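Local coordinates for protein glutathione S-transferase (Burkholderia glumae, PDB 4ISD) that probably conjugates glutathione, which it binds, to electrophilic substrates, as a dimeric member of the glutathione transferase family, at residues 18-23 and 109-114; 22-27 and 75-80; 102-107 and 167-172. All blocks are in the same frame, centred on the assembly; numbering follows the deposited sequence.

Contact 1: residues 18-23 and 109-114; sequences SAFAMS and AWIRSD. With GSH (glutathione), chain F.
The ring of F20 and the side chain of R112 pass alongside one another, pointing opposite ways, one from each of two helices whose local axes come no closer than 12.7 Å. The arginine is extended from CG to NE, and its CG comes obliquely against the ring, 3.6 Å from F20 CE1. Further along, F20 CD1 sits 4.0 Å above one face of the guanidinium, displaced from the guanidinium centre. The two planes are 45° apart, so the groups pack at a slant rather than stack. F20 reaches this place because CG is anti to its carbonyl carbon (chi1 -57°), and I111 CG2 adds a looser touch at the ring edge.

This is the seam between the thioredoxin-like domain and the all-helical domain of the glutathione transferase fold, and the γ-glutamyl end of glutathione lies in it. R112 NE donates to glutathione O11 at 3.2 Å along a bent path of 139°, while F20 CD2 lies 3.7 Å from glutathione CB1. The remaining guanidinium nitrogens are held too: NH1 by a salt bridge to D172 and a bond to the Q108 carbonyl, NH2 by S74 OG. S23 OG meets the guanidinium edge in its plane, 3.6 Å from R112 NH2, but its hydrogen bond goes to D172.

At the cysteinyl end, S18 is the N-cap of its helix. Its OG accepts from A21 N at 2.9 Å and from F20 N, which ties the hydroxyl to the first turn and leaves it packed near the glutathione CB2 and SG2 atoms. S113 OG bonds A109 O and R60 of the second subunit, with a further weak hydrogen bond to N1 of the other glutathione.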
loop_
_atom_site.group_PDB
_atom_site.type_symbol
_atom_site.label_atom_id
_atom_site.label_comp_id
_atom_site.label_asym_id
_atom_site.label_seq_id
_atom_site.Cartn_x
_atom_site.Cartn_y
_atom_site.Cartn_z
ATOM N N SER A 18 13.611 8.615 -7.234
ATOM C CA SER A 18 12.502 7.950 -6.538
ATOM C C SER A 18 12.861 7.183 -5.251
ATOM O O SER A 18 13.727 6.310 -5.252
ATOM C CB SER A 18 11.761 7.006 -7.482
ATOM O OG SER A 18 10.758 6.278 -6.782
ATOM N N ALA A 19 12.171 7.506 -4.161
ATOM C CA ALA A 19 12.332 6.779 -2.911
ATOM C C ALA A 19 11.788 5.366 -3.044
ATOM O O ALA A 19 12.124 4.473 -2.260
ATOM C CB ALA A 19 11.599 7.493 -1.815
ATOM N N PHE A 20 10.926 5.167 -4.033
ATOM C CA PHE A 20 10.222 3.906 -4.159
ATOM C C PHE A 20 10.951 2.967 -5.095
ATOM O O PHE A 20 10.922 1.751 -4.908
ATOM C CB PHE A 20 8.779 4.150 -4.600
ATOM C CG PHE A 20 8.027 5.057 -3.671
ATOM C CD1 PHE A 20 7.887 4.719 -2.325
ATOM C CD2 PHE A 20 7.489 6.259 -4.125
ATOM C CE1 PHE A 20 7.205 5.556 -1.445
ATOM C CE2 PHE A 20 6.808 7.107 -3.261
ATOM C CZ PHE A 20 6.658 6.756 -1.917
ATOM N N ALA A 21 11.606 3.542 -6.095
ATOM C CA ALA A 21 12.488 2.783 -6.957
ATOM C C ALA A 21 13.573 2.180 -6.076
ATOM O O ALA A 21 13.862 0.976 -6.136
ATOM C CB ALA A 21 13.100 3.688 -8.006
ATOM N N MET A 22 14.148 3.025 -5.229
ATOM C CA MET A 22 15.232 2.613 -4.351
ATOM C C MET A 22 14.803 1.463 -3.446
ATOM O O MET A 22 15.572 0.526 -3.183
ATOM C CB MET A 22 15.687 3.796 -3.517
ATOM C CG MET A 22 16.753 3.458 -2.516
ATOM S SD MET A 22 17.346 4.954 -1.727
ATOM C CE MET A 22 17.681 4.265 -0.120
ATOM N N SER A 23 13.560 1.528 -2.995
ATOM C CA SER A 23 13.004 0.498 -2.132
ATOM C C SER A 23 13.008 -0.885 -2.783
ATOM O O SER A 23 13.400 -1.872 -2.152
ATOM C CB SER A 23 11.581 0.869 -1.737
ATOM O OG SER A 23 11.105 -0.043 -0.765
ATOM N N ALA A 109 2.501 1.237 3.877
ATOM C CA ALA A 109 1.300 1.839 3.298
ATOM C C ALA A 109 1.132 3.275 3.770
ATOM O O ALA A 109 0.701 4.157 3.011
ATOM C CB ALA A 109 0.060 1.018 3.666
ATOM N N TRP A 110 1.447 3.502 5.039
ATOM C CA TRP A 110 1.275 4.822 5.608
ATOM C C TRP A 110 2.174 5.780 4.855
ATOM O O TRP A 110 1.719 6.813 4.350
ATOM C CB TRP A 110 1.630 4.826 7.088
ATOM C CG TRP A 110 1.262 6.105 7.774
ATOM C CD1 TRP A 110 0.275 6.988 7.411
ATOM C CD2 TRP A 110 1.893 6.662 8.931
ATOM N NE1 TRP A 110 0.251 8.054 8.284
ATOM C CE2 TRP A 110 1.233 7.872 9.226
ATOM C CE3 TRP A 110 2.932 6.242 9.756
ATOM C CZ2 TRP A 110 1.596 8.669 10.313
ATOM C CZ3 TRP A 110 3.285 7.031 10.826
ATOM C CH2 TRP A 110 2.621 8.235 11.097
ATOM N N ILE A 111 3.449 5.409 4.767
ATOM C CA ILE A 111 4.444 6.208 4.064
ATOM C C ILE A 111 3.972 6.541 2.652
ATOM O O ILE A 111 4.001 7.694 2.223
ATOM C CB ILE A 111 5.788 5.467 4.026
ATOM C CG1 ILE A 111 6.432 5.517 5.412
ATOM C CG2 ILE A 111 6.700 6.064 2.970
ATOM C CD1 ILE A 111 7.594 4.589 5.574
ATOM N N ARG A 112 3.480 5.531 1.951
ATOM C CA ARG A 112 3.093 5.693 0.569
ATOM C C ARG A 112 1.778 6.452 0.357
ATOM O O ARG A 112 1.457 6.800 -0.786
ATOM C CB ARG A 112 2.988 4.314 -0.073
ATOM C CG ARG A 112 4.321 3.644 -0.335
ATOM C CD ARG A 112 4.175 2.165 -0.630
ATOM N NE ARG A 112 5.460 1.577 -0.985
ATOM C CZ ARG A 112 6.451 1.341 -0.120
ATOM N NH1 ARG A 112 6.310 1.647 1.177
ATOM N NH2 ARG A 112 7.592 0.804 -0.555
ATOM N N SER A 113 1.006 6.702 1.423
ATOM C CA SER A 113 -0.333 7.296 1.250
ATOM C C SER A 113 -0.641 8.509 2.141
ATOM O O SER A 113 -1.772 8.999 2.161
ATOM C CB SER A 113 -1.415 6.242 1.481
ATOM O OG SER A 113 -1.402 5.807 2.832
ATOM N N ASP A 114 0.344 8.963 2.904
ATOM C CA ASP A 114 0.177 10.150 3.728
ATOM C C ASP A 114 1.354 11.071 3.437
ATOM O O ASP A 114 2.169 10.776 2.551
ATOM C CB ASP A 114 0.166 9.766 5.209
ATOM C CG ASP A 114 -0.847 10.559 6.020
ATOM O OD1 ASP A 114 -1.409 11.548 5.499
ATOM O OD2 ASP A 114 -1.079 10.187 7.190
HETATM N N1 GSH F . 3.022 3.667 -4.233
HETATM C CA1 GSH F . 3.914 3.688 -5.371
HETATM C C1 GSH F . 5.048 2.708 -5.242
HETATM O O11 GSH F . 5.492 2.348 -4.113
HETATM O O12 GSH F . 5.546 2.226 -6.296
HETATM C CB1 GSH F . 4.398 5.075 -5.708
HETATM C CG1 GSH F . 5.177 5.019 -7.031
HETATM C CD1 GSH F . 5.502 6.452 -7.495
HETATM O OE1 GSH F . 4.976 7.411 -6.942
HETATM N N2 GSH F . 6.449 6.667 -8.591
HETATM C CA2 GSH F . 6.794 7.991 -9.060
HETATM C C2 GSH F . 6.345 8.171 -10.478
HETATM O O2 GSH F . 6.349 7.241 -11.263
HETATM C CB2 GSH F . 8.281 8.197 -9.029
HETATM S SG2 GSH F . 8.635 9.643 -8.062
HETATM N N3 GSH F . 5.907 9.463 -10.948
HETATM C CA3 GSH F . 5.480 9.570 -12.328
HETATM C C3 GSH F . 3.995 9.796 -12.319
HETATM O O31 GSH F . 3.314 9.453 -11.311
HETATM O O32 GSH F . 3.435 10.339 -13.316
#

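Contact 2: residues 22-27 and 75-80; sequences MSAFVV and SAIAEY
V27 and A78 meet through methyl groups alone: V27 CG2 comes to 4.0 Å from A78 CB, where the two helices bring their backbones to 6.3 Å between the V27 and A78 CA atoms. The valine methyl that touches is the one anti to its carbonyl carbon; the other, CG1, lies anti to the backbone N (chi1 177°). Nearly one turn earlier on the first helix, A24 CB lies 4.2 Å from CG2 of I77, the residue just before A78. The contact is thus two small apolar pairs, each with an alanine on one side, and the helices run in the same general direction with no hydrogen bond between them.

Around this pair lies a second shell. V27 is also packed by I168 and by V93, so the same side chain faces the helical domain. On another side of its helix, F25 meets F35 and W207 edge-to-face, and V26 rests on helix 202-212. On the far side of the other helix, E79 forms a salt bridge with R105, Y80 meets H66 edge-to-face, and S75, A76 and Y80 pack against helix 98-113 of the second subunit. The 75-80 segment is therefore held between its own domain and the dimer partner.

Helix 19-31 connects the parallel strands 8-13 and 36-40 in a beta-alpha-beta unit, and helix 74-84 follows the antiparallel strands 63-66 and 69-72. Side-by-side packing of these two helices is characteristic of the thioredoxin-like N-terminal domain of glutathione transferases.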
loop_
_atom_site.group_PDB
_atom_site.type_symbol
_atom_site.label_atom_id
_atom_site.label_comp_id
_atom_site.label_asym_id
_atom_site.label_seq_id
_atom_site.Cartn_x
_atom_site.Cartn_y
_atom_site.Cartn_z
ATOM N N MET A 22 14.148 3.025 -5.229
ATOM C CA MET A 22 15.232 2.613 -4.351
ATOM C C MET A 22 14.803 1.463 -3.446
ATOM O O MET A 22 15.572 0.526 -3.183
ATOM C CB MET A 22 15.687 3.796 -3.517
ATOM C CG MET A 22 16.753 3.458 -2.516
ATOM S SD MET A 22 17.346 4.954 -1.727
ATOM C CE MET A 22 17.681 4.265 -0.120
ATOM N N SER A 23 13.560 1.528 -2.995
ATOM C CA SER A 23 13.004 0.498 -2.132
ATOM C C SER A 23 13.008 -0.885 -2.783
ATOM O O SER A 23 13.400 -1.872 -2.152
ATOM C CB SER A 23 11.581 0.869 -1.737
ATOM O OG SER A 23 11.105 -0.043 -0.765
ATOM N N ALA A 24 12.570 -0.955 -4.040
ATOM C CA ALA A 24 12.511 -2.236 -4.747
ATOM C C ALA A 24 13.919 -2.749 -5.022
ATOM O O ALA A 24 14.208 -3.943 -4.873
ATOM C CB ALA A 24 11.705 -2.118 -6.061
ATOM N N PHE A 25 14.784 -1.836 -5.445
ATOM C CA PHE A 25 16.177 -2.153 -5.674
ATOM C C PHE A 25 16.764 -2.753 -4.397
ATOM O O PHE A 25 17.553 -3.703 -4.455
ATOM C CB PHE A 25 16.942 -0.887 -6.088
ATOM C CG PHE A 25 18.422 -1.103 -6.314
ATOM C CD1 PHE A 25 19.293 -1.261 -5.238
ATOM C CD2 PHE A 25 18.944 -1.118 -7.600
ATOM C CE1 PHE A 25 20.669 -1.455 -5.438
ATOM C CE2 PHE A 25 20.306 -1.303 -7.817
ATOM C CZ PHE A 25 21.180 -1.472 -6.726
ATOM N N VAL A 26 16.391 -2.206 -3.242
ATOM C CA VAL A 26 16.993 -2.681 -1.993
ATOM C C VAL A 26 16.538 -4.099 -1.677
ATOM O O VAL A 26 17.320 -4.909 -1.176
ATOM C CB VAL A 26 16.756 -1.716 -0.798
ATOM C CG1 VAL A 26 16.992 -2.422 0.529
ATOM C CG2 VAL A 26 17.651 -0.475 -0.930
ATOM N N VAL A 27 15.287 -4.415 -2.014
ATOM C CA VAL A 27 14.773 -5.763 -1.772
ATOM C C VAL A 27 15.573 -6.804 -2.552
ATOM O O VAL A 27 16.028 -7.808 -1.986
ATOM C CB VAL A 27 13.275 -5.867 -2.097
ATOM C CG1 VAL A 27 12.784 -7.290 -1.919
ATOM C CG2 VAL A 27 12.495 -4.940 -1.202
ATOM N N SER A 75 5.798 -1.727 -2.785
ATOM C CA SER A 75 5.412 -2.595 -1.674
ATOM C C SER A 75 4.928 -3.963 -2.191
ATOM O O SER A 75 5.309 -5.002 -1.651
ATOM C CB SER A 75 4.369 -1.929 -0.752
ATOM O OG SER A 75 3.069 -1.865 -1.331
ATOM N N ALA A 76 4.109 -3.962 -3.243
ATOM C CA ALA A 76 3.633 -5.206 -3.847
ATOM C C ALA A 76 4.798 -6.036 -4.394
ATOM O O ALA A 76 4.792 -7.283 -4.337
ATOM C CB ALA A 76 2.626 -4.909 -4.954
ATOM N N ILE A 77 5.793 -5.333 -4.929
ATOM C CA ILE A 77 7.033 -5.968 -5.342
ATOM C C ILE A 77 7.743 -6.648 -4.160
ATOM O O ILE A 77 8.157 -7.811 -4.268
ATOM C CB ILE A 77 7.982 -4.958 -6.020
ATOM C CG1 ILE A 77 7.350 -4.443 -7.318
ATOM C CG2 ILE A 77 9.354 -5.597 -6.276
ATOM C CD1 ILE A 77 8.154 -3.356 -8.029
ATOM N N ALA A 78 7.879 -5.935 -3.040
ATOM C CA ALA A 78 8.515 -6.507 -1.852
ATOM C C ALA A 78 7.798 -7.769 -1.362
ATOM O O ALA A 78 8.450 -8.763 -1.019
ATOM C CB ALA A 78 8.597 -5.483 -0.738
ATOM N N GLU A 79 6.466 -7.729 -1.348
ATOM C CA GLU A 79 5.641 -8.848 -0.882
ATOM C C GLU A 79 5.808 -10.053 -1.789
ATOM O O GLU A 79 5.792 -11.209 -1.345
ATOM C CB GLU A 79 4.167 -8.441 -0.893
ATOM C CG GLU A 79 3.828 -7.287 0.023
ATOM C CD GLU A 79 3.563 -7.741 1.437
ATOM O OE1 GLU A 79 3.526 -8.974 1.682
ATOM O OE2 GLU A 79 3.395 -6.861 2.303
ATOM N N TYR A 80 5.952 -9.764 -3.076
ATOM C CA TYR A 80 6.012 -10.799 -4.095
ATOM C C TYR A 80 7.383 -11.463 -4.149
ATOM O O TYR A 80 7.479 -12.693 -4.268
ATOM C CB TYR A 80 5.651 -10.199 -5.455
ATOM C CG TYR A 80 5.934 -11.106 -6.623
ATOM C CD1 TYR A 80 5.084 -12.165 -6.926
ATOM C CD2 TYR A 80 7.056 -10.903 -7.430
ATOM C CE1 TYR A 80 5.343 -13.001 -8.002
ATOM C CE2 TYR A 80 7.315 -11.725 -8.508
ATOM C CZ TYR A 80 6.461 -12.774 -8.784
ATOM O OH TYR A 80 6.725 -13.600 -9.847
#

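Contact 3: residues 102-107 and 167-172; sequences ALARQL and CIADTD
Helices 98-113 and 168-177 run in broadly the same direction here and come close, with 5.6 Å between the CA atoms of A104 and A169. Alanines at the crossing allow this: A104 CB and A169 CB face each other at 4.0 Å. The A169 methyl is also met by the CD2 branch of L107, 4.2 Å away, one turn further along the first helix. Next to it, C167 SG also reaches A104 CB at 4.0 Å; its chi1 of 64° places the sulfur between the backbone N and the carbonyl carbon, leaning toward helix 98-113.

C167 precedes the first turn of its helix, and D170 secures that turn by taking the C167 N-H on OD2 with its anti lone pair, at 2.9 Å and nearly straight (167°). The bond resembles one half of the N-capping box known at the corresponding helix start in glutathione transferases. D170 OD1 is held by Y194 and the V162 amide.

P95 and F163 from loops close over A104, I168 turns to helix 19-31, and on the outer face of helix 98-113 R105 and Q106 bond to the second subunit.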
loop_
_atom_site.group_PDB
_atom_site.type_symbol
_atom_site.label_atom_id
_atom_site.label_comp_id
_atom_site.label_asym_id
_atom_site.label_seq_id
_atom_site.Cartn_x
_atom_site.Cartn_y
_atom_site.Cartn_z
ATOM N N ALA A 102 2.480 -7.393 10.154
ATOM C CA ALA A 102 1.361 -6.477 9.936
ATOM C C ALA A 102 1.774 -5.016 10.194
ATOM O O ALA A 102 1.284 -4.091 9.526
ATOM C CB ALA A 102 0.123 -6.886 10.776
ATOM N N LEU A 103 2.695 -4.814 11.138
ATOM C CA LEU A 103 3.143 -3.460 11.457
ATOM C C LEU A 103 4.051 -2.870 10.367
ATOM O O LEU A 103 4.014 -1.655 10.090
ATOM C CB LEU A 103 3.833 -3.417 12.821
ATOM C CG LEU A 103 2.893 -3.734 13.978
ATOM C CD1 LEU A 103 3.581 -3.581 15.304
ATOM C CD2 LEU A 103 1.654 -2.846 13.902
ATOM N N ALA A 104 4.865 -3.721 9.749
ATOM C CA ALA A 104 5.718 -3.258 8.669
ATOM C C ALA A 104 4.840 -2.918 7.463
ATOM O O ALA A 104 5.019 -1.882 6.816
ATOM C CB ALA A 104 6.758 -4.315 8.319
ATOM N N ARG A 105 3.877 -3.789 7.178
ATOM C CA ARG A 105 2.913 -3.533 6.123
ATOM C C ARG A 105 2.170 -2.222 6.354
ATOM O O ARG A 105 2.001 -1.410 5.427
ATOM C CB ARG A 105 1.935 -4.691 6.013
ATOM C CG ARG A 105 2.507 -5.896 5.269
ATOM C CD ARG A 105 1.561 -7.068 5.402
ATOM N NE ARG A 105 1.973 -8.234 4.641
ATOM C CZ ARG A 105 1.673 -9.479 4.993
ATOM N NH1 ARG A 105 0.979 -9.702 6.110
ATOM N NH2 ARG A 105 2.080 -10.495 4.241
ATOM N N GLN A 106 1.735 -2.012 7.591
ATOM C CA GLN A 106 1.180 -0.718 7.974
ATOM C C GLN A 106 2.118 0.463 7.693
ATOM O O GLN A 106 1.699 1.473 7.121
ATOM C CB GLN A 106 0.804 -0.714 9.443
ATOM C CG GLN A 106 0.588 0.679 9.992
ATOM C CD GLN A 106 0.142 0.652 11.437
ATOM O OE1 GLN A 106 -1.054 0.804 11.739
ATOM N NE2 GLN A 106 1.102 0.444 12.346
ATOM N N LEU A 107 3.381 0.348 8.096
ATOM C CA LEU A 107 4.315 1.462 7.927
ATOM C C LEU A 107 4.529 1.793 6.435
ATOM O O LEU A 107 4.434 2.965 6.036
ATOM C CB LEU A 107 5.635 1.189 8.663
ATOM C CG LEU A 107 6.765 2.233 8.706
ATOM C CD1 LEU A 107 6.258 3.622 9.096
ATOM C CD2 LEU A 107 7.879 1.777 9.666
ATOM N N CYS A 167 14.005 -4.617 8.214
ATOM C CA CYS A 167 13.076 -5.025 7.163
ATOM C C CYS A 167 12.985 -3.881 6.157
ATOM O O CYS A 167 13.489 -2.779 6.428
ATOM C CB CYS A 167 11.701 -5.419 7.719
ATOM S SG CYS A 167 10.739 -4.122 8.528
ATOM N N ILE A 168 12.367 -4.142 5.003
ATOM C CA ILE A 168 12.274 -3.136 3.944
ATOM C C ILE A 168 11.546 -1.872 4.411
ATOM O O ILE A 168 11.771 -0.793 3.863
ATOM C CB ILE A 168 11.608 -3.688 2.639
ATOM C CG1 ILE A 168 11.857 -2.725 1.479
ATOM C CG2 ILE A 168 10.109 -3.947 2.824
ATOM C CD1 ILE A 168 13.326 -2.465 1.239
ATOM N N ALA A 169 10.697 -2.001 5.432
ATOM C CA ALA A 169 9.982 -0.852 5.995
ATOM C C ALA A 169 10.931 0.206 6.516
ATOM O O ALA A 169 10.607 1.391 6.453
ATOM C CB ALA A 169 9.048 -1.280 7.100
ATOM N N ASP A 170 12.093 -0.235 7.027
ATOM C CA ASP A 170 13.116 0.658 7.595
ATOM C C ASP A 170 13.776 1.550 6.552
ATOM O O ASP A 170 14.004 2.733 6.806
ATOM C CB ASP A 170 14.200 -0.120 8.343
ATOM C CG ASP A 170 13.668 -0.827 9.572
ATOM O OD1 ASP A 170 13.207 -0.112 10.492
ATOM O OD2 ASP A 170 13.718 -2.090 9.619
ATOM N N THR A 171 14.097 0.984 5.389
ATOM C CA THR A 171 14.605 1.792 4.279
ATOM C C THR A 171 13.572 2.855 3.925
ATOM O O THR A 171 13.903 4.031 3.753
ATOM C CB THR A 171 14.836 0.954 3.015
ATOM O OG1 THR A 171 15.563 -0.232 3.349
ATOM C CG2 THR A 171 15.616 1.754 1.982
ATOM N N ASP A 172 12.316 2.425 3.824
ATOM C CA ASP A 172 11.229 3.316 3.452
ATOM C C ASP A 172 11.072 4.428 4.464
ATOM O O ASP A 172 10.908 5.598 4.096
ATOM C CB ASP A 172 9.924 2.531 3.345
ATOM C CG ASP A 172 9.867 1.685 2.102
ATOM O OD1 ASP A 172 10.746 1.882 1.220
ATOM O OD2 ASP A 172 8.942 0.842 2.009
#

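In the fold
The centres of the three contacts lie 10 to 11 Å apart and involve four helices. Contact 2 joins helices 19-31 and 74-84 within the N-terminal domain, contact 3 joins helices 98-113 and 168-177 within the C-terminal domain, and contact 1 bridges the domains by pairing helix 19-31 with helix 98-113. Along the chain, contacts 1 and 2 start from the same helix, contact 2 closes before contact 3 opens, and contacts 1 and 3 interleave. D172 of contact 3 ties into contact 1, so the helical core helps position the arginine that holds glutathione. All three also touch the second subunit.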